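Local coordinates for aminotransferase (Bacillus subtilis, PDB 6L1L), which is probably a pyridoxal-phosphate-dependent class I aminotransferase, encoded in the bacABCDEF operon for biosynthesis of the dipeptide antibiotic bacilysin, at residues V51-E56 / Q277-A282; I35-G40 / S369-Q374; D342-H347 / L387-G392. All blocks are in the same frame, centred on the assembly; numbering follows the deposited sequence.

Contact 1 (V51-E56 / Q277-A282)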
loop_
_atom_site.group_PDB
_atom_site.type_symbol
_atom_site.label_atom_id
_atom_site.label_comp_id
_atom_site.label_asym_id
_atom_site.label_seq_id
_atom_site.Cartn_x
_atom_site.Cartn_y
_atom_site.Cartn_z
ATOM N N VAL B 51 -1.306 -12.869 -17.770
ATOM C CA VAL B 51 -1.394 -11.602 -18.479
ATOM C C VAL B 51 -2.767 -11.460 -19.179
ATOM O O VAL B 51 -3.404 -10.393 -19.159
ATOM C CB VAL B 51 -0.285 -11.449 -19.531
ATOM C CG1 VAL B 51 -0.487 -10.188 -20.322
ATOM C CG2 VAL B 51 1.087 -11.369 -18.879
ATOM N N GLU B 52 -3.203 -12.521 -19.829
ATOM C CA GLU B 52 -4.504 -12.414 -20.542
ATOM C C GLU B 52 -5.689 -12.322 -19.584
ATOM O O GLU B 52 -6.670 -11.627 -19.861
ATOM C CB GLU B 52 -4.668 -13.543 -21.551
ATOM C CG GLU B 52 -3.555 -13.580 -22.620
ATOM C CD GLU B 52 -3.168 -12.212 -23.202
ATOM O OE1 GLU B 52 -4.080 -11.425 -23.528
ATOM O OE2 GLU B 52 -1.943 -11.908 -23.328
ATOM N N ALA B 53 -5.576 -12.980 -18.430
ATOM C CA ALA B 53 -6.596 -12.864 -17.368
ATOM C C ALA B 53 -6.802 -11.393 -16.960
ATOM O O ALA B 53 -7.923 -10.935 -16.870
ATOM C CB ALA B 53 -6.193 -13.667 -16.151
ATOM N N LEU B 54 -5.716 -10.675 -16.724
ATOM C CA LEU B 54 -5.788 -9.215 -16.433
ATOM C C LEU B 54 -6.411 -8.426 -17.588
ATOM O O LEU B 54 -7.213 -7.517 -17.389
ATOM C CB LEU B 54 -4.393 -8.655 -16.081
ATOM C CG LEU B 54 -4.202 -7.127 -16.055
ATOM C CD1 LEU B 54 -5.096 -6.400 -15.044
ATOM C CD2 LEU B 54 -2.745 -6.749 -15.780
ATOM N N ARG B 55 -6.001 -8.759 -18.799
ATOM C CA ARG B 55 -6.421 -8.029 -19.957
ATOM C C ARG B 55 -7.934 -8.131 -20.182
ATOM O O ARG B 55 -8.598 -7.125 -20.381
ATOM C CB ARG B 55 -5.643 -8.479 -21.174
ATOM C CG ARG B 55 -4.205 -7.982 -21.138
ATOM C CD ARG B 55 -3.454 -8.299 -22.388
ATOM N NE ARG B 55 -3.868 -7.412 -23.456
ATOM C CZ ARG B 55 -4.528 -7.800 -24.536
ATOM N NH1 ARG B 55 -4.845 -9.071 -24.707
ATOM N NH2 ARG B 55 -4.886 -6.906 -25.433
ATOM N N GLU B 56 -8.473 -9.323 -20.036
ATOM C CA GLU B 56 -9.912 -9.540 -20.203
ATOM C C GLU B 56 -10.690 -8.924 -19.043
ATOM O O GLU B 56 -11.653 -8.179 -19.249
ATOM C CB GLU B 56 -10.189 -11.034 -20.330
ATOM N N GLN B 277 -6.922 -8.989 -9.166
ATOM C CA GLN B 277 -7.391 -10.111 -8.345
ATOM C C GLN B 277 -7.759 -11.332 -9.220
ATOM O O GLN B 277 -7.386 -12.466 -8.890
ATOM C CB GLN B 277 -8.527 -9.683 -7.426
ATOM C CG GLN B 277 -8.102 -8.648 -6.369
ATOM C CD GLN B 277 -9.245 -8.343 -5.405
ATOM O OE1 GLN B 277 -9.825 -9.251 -4.838
ATOM N NE2 GLN B 277 -9.552 -7.079 -5.206
ATOM N N GLN B 278 -8.392 -11.071 -10.364
ATOM C CA GLN B 278 -8.662 -12.129 -11.362
ATOM C C GLN B 278 -7.400 -12.733 -11.974
ATOM O O GLN B 278 -7.291 -13.930 -12.120
ATOM C CB GLN B 278 -9.594 -11.621 -12.452
ATOM C CG GLN B 278 -10.049 -12.671 -13.454
ATOM C CD GLN B 278 -10.797 -13.817 -12.815
ATOM O OE1 GLN B 278 -11.894 -13.627 -12.264
ATOM N NE2 GLN B 278 -10.216 -15.035 -12.887
ATOM N N ALA B 279 -6.436 -11.891 -12.321
ATOM C CA ALA B 279 -5.117 -12.360 -12.727
ATOM C C ALA B 279 -4.451 -13.253 -11.689
ATOM O O ALA B 279 -3.899 -14.269 -12.040
ATOM C CB ALA B 279 -4.222 -11.167 -13.046
ATOM N N ALA B 280 -4.520 -12.885 -10.402
ATOM C CA ALA B 280 -3.987 -13.711 -9.347
ATOM C C ALA B 280 -4.723 -15.047 -9.196
ATOM O O ALA B 280 -4.122 -16.099 -8.961
ATOM C CB ALA B 280 -4.068 -12.968 -8.028
ATOM N N SER B 281 -6.039 -14.976 -9.324
ATOM C CA SER B 281 -6.893 -16.147 -9.290
ATOM C C SER B 281 -6.490 -17.119 -10.396
ATOM O O SER B 281 -6.407 -18.301 -10.142
ATOM C CB SER B 281 -8.352 -15.738 -9.425
ATOM O OG SER B 281 -9.144 -16.884 -9.485
ATOM N N ALA B 282 -6.163 -16.592 -11.575
ATOM C CA ALA B 282 -5.763 -17.456 -12.700
ATOM C C ALA B 282 -4.339 -17.999 -12.533
ATOM O O ALA B 282 -4.057 -19.102 -12.995
ATOM C CB ALA B 282 -5.897 -16.742 -13.996
#
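Ala53 meets Ala279 and Ala282 where two helices of this class I aminotransferase pack nearly antiparallel; the axes of the two short segments approach to 7.8 Å at an angle of 149°. Small residues permit the closeness: the CA atoms of Ala53 and Ala279 lie 4.9 Å from each other. The methyl of Ala53 points at the partner helix and sits against Gln278, Ala279 and Ala282, with CB 3.8 Å from Ala279 CA and equally far from Ala282 CB. One residue further on, Leu54 touches through the root of its side chain, CB to Ala279 CB at 3.9 Å. Its CG stands anti to the backbone N (chi1 167°), and the Leu54 side chain also packs on Trp246 and on Phe273 of the second subunit. Trp246 also touches Ala279, and Gln278 leans on Phe74 of helix 73-86, which borders helix 274-284. No hydrogen bond spans the two segments; the seam is apolar. On the far side of helix 51-56, which faces the second subunit, Arg55 is tied to Glu52 one turn back by a salt bridge. Glu52 OE1 uses its syn lone pair and lies in the guanidinium plane, 2.7 Å from Arg55 NH1.

Contact 2 (I35-G40 / S369-Q374); sequences INLGQG and SMVSKQ
This is a buried contact that joins two hydrogen bonds from Ser369 to apolar packing by Leu37 and Val371. It sits at the four-stranded mixed sheet of this class I aminotransferase, where the chain leaving the outermost strand 35-36 meets the end of strand 365-369 and the turn that follows; Gly40 lies about 7 Å from the bound pyridoxal phosphate. The amide N of Ser369 gives a nearly straight hydrogen bond to Leu37 O (2.9 Å, 174° at the hydrogen), and its hydroxyl donates to the next carbonyl, OG to Gly38 O at 2.9 Å. The hydroxyl stands above the plane of that carbonyl, swung there by a first torsion that sets OG anti to the carbonyl carbon of Ser369 (chi1 -42°). Arg367 NH2 also binds Gly38 O, giving the carbonyl of this buried glycine two donors. The bend of the receiving loop is pinned by an Asx turn: Asn36 OD1 accepts from Gly38 N at 3.0 Å, in the carbonyl plane. Leu37 gathers its side-chain carbons round Ser369 O, CD2 nearest at 3.4 Å, and CD2 continues to Ser372 CB at 4.1 Å. Val371 is directed at the same loop, and its CG2 stands 4.0 Å from Gln39 O. A water 3.0 Å from Asn36 O also reaches Val371 O, though weakly. Beyond the two segments, Leu37 rests on Phe380 of helix 374-385 and Ser369 on Tyr325 of strand 325-329, while Met370, in an inverse gamma turn, packs against helix 289-313.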
loop_
_atom_site.group_PDB
_atom_site.type_symbol
_atom_site.label_atom_id
_atom_site.label_comp_id
_atom_site.label_asym_id
_atom_site.label_seq_id
_atom_site.Cartn_x
_atom_site.Cartn_y
_atom_site.Cartn_z
ATOM N N ILE B 35 26.072 -5.961 -14.903
ATOM C CA ILE B 35 25.314 -7.205 -14.635
ATOM C C ILE B 35 24.816 -7.185 -13.189
ATOM O O ILE B 35 25.615 -7.232 -12.241
ATOM C CB ILE B 35 26.128 -8.414 -14.988
ATOM C CG1 ILE B 35 26.353 -8.450 -16.493
ATOM C CG2 ILE B 35 25.429 -9.708 -14.592
ATOM C CD1 ILE B 35 27.467 -9.360 -16.905
ATOM N N ASN B 36 23.493 -7.081 -13.014
ATOM C CA ASN B 36 22.928 -6.835 -11.682
ATOM C C ASN B 36 22.433 -8.156 -11.083
ATOM O O ASN B 36 21.324 -8.609 -11.401
ATOM C CB ASN B 36 21.784 -5.845 -11.784
ATOM C CG ASN B 36 21.334 -5.321 -10.439
ATOM O OD1 ASN B 36 21.482 -5.982 -9.425
ATOM N ND2 ASN B 36 20.781 -4.121 -10.424
ATOM N N LEU B 37 23.209 -8.764 -10.199
ATOM C CA LEU B 37 22.731 -9.998 -9.473
ATOM C C LEU B 37 22.447 -9.665 -8.008
ATOM O O LEU B 37 22.549 -10.515 -7.148
ATOM C CB LEU B 37 23.735 -11.081 -9.616
ATOM C CG LEU B 37 24.097 -11.501 -11.028
ATOM C CD1 LEU B 37 24.995 -12.729 -10.908
ATOM C CD2 LEU B 37 22.888 -11.774 -11.931
ATOM N N GLY B 38 22.065 -8.411 -7.751
ATOM C CA GLY B 38 21.667 -7.981 -6.416
ATOM C C GLY B 38 20.193 -8.272 -6.086
ATOM O O GLY B 38 19.873 -9.282 -5.509
ATOM N N GLN B 39 19.317 -7.333 -6.395
ATOM C CA GLN B 39 17.900 -7.507 -6.167
ATOM C C GLN B 39 17.433 -8.797 -6.815
ATOM O O GLN B 39 17.844 -9.158 -7.937
ATOM C CB GLN B 39 17.145 -6.320 -6.719
ATOM C CG GLN B 39 15.654 -6.344 -6.457
ATOM C CD GLN B 39 14.970 -5.157 -7.121
ATOM O OE1 GLN B 39 15.105 -4.953 -8.343
ATOM N NE2 GLN B 39 14.230 -4.367 -6.333
ATOM N N GLY B 40 16.565 -9.516 -6.114
ATOM C CA GLY B 40 16.081 -10.776 -6.579
ATOM C C GLY B 40 14.922 -10.537 -7.509
ATOM O O GLY B 40 13.791 -10.920 -7.219
ATOM N N SER B 369 22.017 -13.379 -6.695
ATOM C CA SER B 369 20.776 -13.937 -7.250
ATOM C C SER B 369 20.973 -14.467 -8.679
ATOM O O SER B 369 21.594 -13.830 -9.526
ATOM C CB SER B 369 19.653 -12.894 -7.259
ATOM O OG SER B 369 19.661 -12.155 -6.067
ATOM N N MET B 370 20.456 -15.650 -8.930
ATOM C CA MET B 370 20.563 -16.306 -10.229
ATOM C C MET B 370 19.475 -15.849 -11.182
ATOM O O MET B 370 18.701 -16.650 -11.689
ATOM C CB MET B 370 20.512 -17.808 -10.039
ATOM C CG MET B 370 21.642 -18.368 -9.175
ATOM S SD MET B 370 23.278 -18.151 -9.872
ATOM C CE MET B 370 23.781 -16.703 -9.013
ATOM N N VAL B 371 19.467 -14.556 -11.478
ATOM C CA VAL B 371 18.353 -13.972 -12.227
ATOM C C VAL B 371 18.844 -13.434 -13.588
ATOM O O VAL B 371 18.350 -12.417 -14.086
ATOM C CB VAL B 371 17.586 -12.902 -11.423
ATOM C CG1 VAL B 371 16.765 -13.556 -10.283
ATOM C CG2 VAL B 371 18.521 -11.822 -10.889
ATOM N N SER B 372 19.855 -14.090 -14.149
ATOM C CA SER B 372 20.215 -13.874 -15.508
ATOM C C SER B 372 20.503 -15.232 -16.125
ATOM O O SER B 372 20.747 -16.213 -15.416
ATOM C CB SER B 372 21.406 -12.904 -15.599
ATOM O OG SER B 372 21.359 -12.221 -16.843
ATOM N N LYS B 373 20.404 -15.303 -17.443
ATOM C CA LYS B 373 20.639 -16.532 -18.172
ATOM C C LYS B 373 22.115 -16.934 -18.051
ATOM O O LYS B 373 22.957 -16.108 -17.675
ATOM C CB LYS B 373 20.231 -16.377 -19.638
ATOM C CG LYS B 373 20.862 -15.183 -20.315
ATOM C CD LYS B 373 20.683 -15.185 -21.835
ATOM C CE LYS B 373 21.340 -13.968 -22.462
ATOM N NZ LYS B 373 20.791 -12.697 -21.912
ATOM N N GLN B 374 22.412 -18.199 -18.346
ATOM C CA GLN B 374 23.747 -18.776 -18.157
ATOM C C GLN B 374 24.903 -17.965 -18.736
ATOM O O GLN B 374 25.892 -17.756 -18.075
ATOM C CB GLN B 374 23.806 -20.172 -18.741
HETATM O O HOH W 1 20.147 -9.479 -14.040
#

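Contact 3 (D342-H347 / L387-G392); sequences DYLLEH and LNLPFG
Helix 342-347 and the irregular segment 387-392 stay well apart in their backbones: the nearest CA atoms, those of His347 and Leu387, are 7.6 Å from each other. Asn388 leaves helical geometry with a positive phi of 32°, after which the chain runs on through an inverse gamma turn centred on Pro390. The gap is bridged by side chains of both segments, without a hydrogen bond. Leu387 divides its two methyls between Leu344 and His347, CD1 meeting Leu344 CD1 at 3.7 Å and CD2 pressing on His347 CB at 3.5 Å. Here the tail that follows helix 374-385 lies over helix 337-347, which precedes strand 350-354, an apolar contact at the surface, away from the cofactor site. Leu344 also packs on Val350 of that strand and on Ile384. Tyr343 is set by CG anti to the backbone N (chi1 -177°) so that CE2 comes 3.9 Å from Leu389 CD2. The methyl approaches its ring obliquely. His347 CG lies over one face of the same ring, offset toward its rim, and the histidine ring has Tyr343 CE1 over its centre, 3.9 Å above the plane. Phe334 meets the tyrosine edge-to-face and touches Leu389 as well.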
loop_
_atom_site.group_PDB
_atom_site.type_symbol
_atom_site.label_atom_id
_atom_site.label_comp_id
_atom_site.label_asym_id
_atom_site.label_seq_id
_atom_site.Cartn_x
_atom_site.Cartn_y
_atom_site.Cartn_z
ATOM N N ASP B 342 31.039 -3.010 -3.019
ATOM C CA ASP B 342 31.354 -1.721 -3.639
ATOM C C ASP B 342 32.474 -1.824 -4.658
ATOM O O ASP B 342 32.482 -1.076 -5.654
ATOM C CB ASP B 342 31.744 -0.679 -2.591
ATOM C CG ASP B 342 30.610 -0.312 -1.677
ATOM O OD1 ASP B 342 29.432 -0.483 -2.061
ATOM O OD2 ASP B 342 30.897 0.134 -0.544
ATOM N N TYR B 343 33.410 -2.737 -4.392
ATOM C CA TYR B 343 34.612 -2.947 -5.198
ATOM C C TYR B 343 34.250 -3.680 -6.499
ATOM O O TYR B 343 34.721 -3.346 -7.592
ATOM C CB TYR B 343 35.619 -3.758 -4.375
ATOM C CG TYR B 343 36.982 -4.037 -4.997
ATOM C CD1 TYR B 343 38.014 -3.093 -4.934
ATOM C CD2 TYR B 343 37.243 -5.247 -5.618
ATOM C CE1 TYR B 343 39.261 -3.355 -5.494
ATOM C CE2 TYR B 343 38.487 -5.520 -6.186
ATOM C CZ TYR B 343 39.487 -4.569 -6.129
ATOM O OH TYR B 343 40.718 -4.845 -6.674
ATOM N N LEU B 344 33.436 -4.715 -6.364
ATOM C CA LEU B 344 32.930 -5.452 -7.516
ATOM C C LEU B 344 32.074 -4.579 -8.401
ATOM O O LEU B 344 32.107 -4.712 -9.609
ATOM C CB LEU B 344 32.154 -6.699 -7.066
ATOM C CG LEU B 344 32.955 -8.000 -7.221
ATOM C CD1 LEU B 344 34.392 -7.891 -6.752
ATOM C CD2 LEU B 344 32.278 -9.167 -6.511
ATOM N N LEU B 345 31.290 -3.690 -7.823
ATOM C CA LEU B 345 30.553 -2.727 -8.645
ATOM C C LEU B 345 31.486 -1.781 -9.400
ATOM O O LEU B 345 31.422 -1.649 -10.631
ATOM C CB LEU B 345 29.597 -1.916 -7.802
ATOM C CG LEU B 345 28.699 -0.957 -8.582
ATOM C CD1 LEU B 345 28.025 -1.639 -9.800
ATOM C CD2 LEU B 345 27.687 -0.379 -7.644
ATOM N N GLU B 346 32.362 -1.129 -8.655
ATOM C CA GLU B 346 33.270 -0.157 -9.256
ATOM C C GLU B 346 34.269 -0.776 -10.267
ATOM O O GLU B 346 34.515 -0.181 -11.300
ATOM C CB GLU B 346 33.949 0.669 -8.157
ATOM C CG GLU B 346 34.863 1.796 -8.641
ATOM C CD GLU B 346 34.100 2.951 -9.311
ATOM O OE1 GLU B 346 33.109 3.452 -8.755
ATOM O OE2 GLU B 346 34.487 3.365 -10.420
ATOM N N HIS B 347 34.797 -1.969 -9.991
ATOM C CA HIS B 347 35.955 -2.525 -10.724
ATOM C C HIS B 347 35.587 -3.623 -11.699
ATOM O O HIS B 347 36.032 -3.606 -12.831
ATOM C CB HIS B 347 37.064 -2.967 -9.761
ATOM C CG HIS B 347 37.693 -1.834 -9.003
ATOM N ND1 HIS B 347 36.975 -0.999 -8.173
ATOM C CD2 HIS B 347 38.974 -1.397 -8.947
ATOM C CE1 HIS B 347 37.780 -0.102 -7.633
ATOM N NE2 HIS B 347 38.999 -0.322 -8.086
ATOM N N LEU B 387 39.931 -9.364 -12.059
ATOM C CA LEU B 387 40.401 -8.689 -10.851
ATOM C C LEU B 387 41.425 -9.535 -10.059
ATOM O O LEU B 387 42.094 -9.007 -9.176
ATOM C CB LEU B 387 39.214 -8.399 -9.944
ATOM C CG LEU B 387 38.040 -7.574 -10.498
ATOM C CD1 LEU B 387 36.846 -7.721 -9.582
ATOM C CD2 LEU B 387 38.367 -6.102 -10.618
ATOM N N ASN B 388 41.534 -10.827 -10.400
ATOM C CA ASN B 388 42.288 -11.832 -9.643
ATOM C C ASN B 388 42.308 -11.585 -8.130
ATOM O O ASN B 388 43.227 -10.950 -7.586
ATOM C CB ASN B 388 43.717 -11.993 -10.161
ATOM C CG ASN B 388 44.397 -13.235 -9.582
ATOM O OD1 ASN B 388 44.905 -13.218 -8.459
ATOM N ND2 ASN B 388 44.383 -14.325 -10.335
ATOM N N LEU B 389 41.274 -12.081 -7.472
ATOM C CA LEU B 389 41.162 -11.984 -6.030
ATOM C C LEU B 389 41.379 -13.387 -5.462
ATOM O O LEU B 389 41.232 -14.379 -6.185
ATOM C CB LEU B 389 39.789 -11.380 -5.637
ATOM C CG LEU B 389 39.592 -9.850 -5.538
ATOM C CD1 LEU B 389 40.650 -9.040 -6.268
ATOM C CD2 LEU B 389 38.208 -9.446 -6.037
ATOM N N PRO B 390 41.785 -13.475 -4.186
ATOM C CA PRO B 390 42.084 -14.780 -3.600
ATOM C C PRO B 390 40.854 -15.430 -2.992
ATOM O O PRO B 390 40.623 -15.339 -1.780
ATOM C CB PRO B 390 43.099 -14.442 -2.505
ATOM C CG PRO B 390 42.709 -13.068 -2.057
ATOM C CD PRO B 390 42.136 -12.372 -3.271
ATOM N N PHE B 391 40.085 -16.121 -3.817
ATOM C CA PHE B 391 38.866 -16.771 -3.322
ATOM C C PHE B 391 39.188 -18.141 -2.687
ATOM O O PHE B 391 38.319 -19.014 -2.604
ATOM C CB PHE B 391 37.819 -16.892 -4.447
ATOM C CG PHE B 391 37.279 -15.575 -4.923
ATOM C CD1 PHE B 391 36.269 -14.904 -4.200
ATOM C CD2 PHE B 391 37.755 -14.983 -6.099
ATOM C CE1 PHE B 391 35.758 -13.671 -4.639
ATOM C CE2 PHE B 391 37.239 -13.754 -6.534
ATOM C CZ PHE B 391 36.243 -13.095 -5.793
ATOM N N GLY B 392 40.439 -18.334 -2.251
ATOM C CA GLY B 392 40.861 -19.535 -1.533
ATOM C C GLY B 392 40.962 -19.232 -0.053
ATOM O O GLY B 392 41.150 -18.073 0.331
#

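Contact 2 is the buried one and lies close to the cofactor; contact 1 is partly buried, and contact 3 lies at the surface. Their chemistry follows: contact 2 adds hydrogen bonds from a serine to backbone carbonyls to its apolar packing, whereas contacts 1 and 3 have no hydrogen bond across their segments. Those two differ in turn, alanines bringing helices close in contact 1, leucines and a tyrosine ring spanning a wider gap in contact 3. Contacts 2 and 3 adjoin opposite ends of helix 374-385, their nearest atoms about 7 Å apart, and their segments alternate along the chain. Contact 1 stands about 44 Å from contact 3, centre to centre; like contact 2, it touches the second subunit.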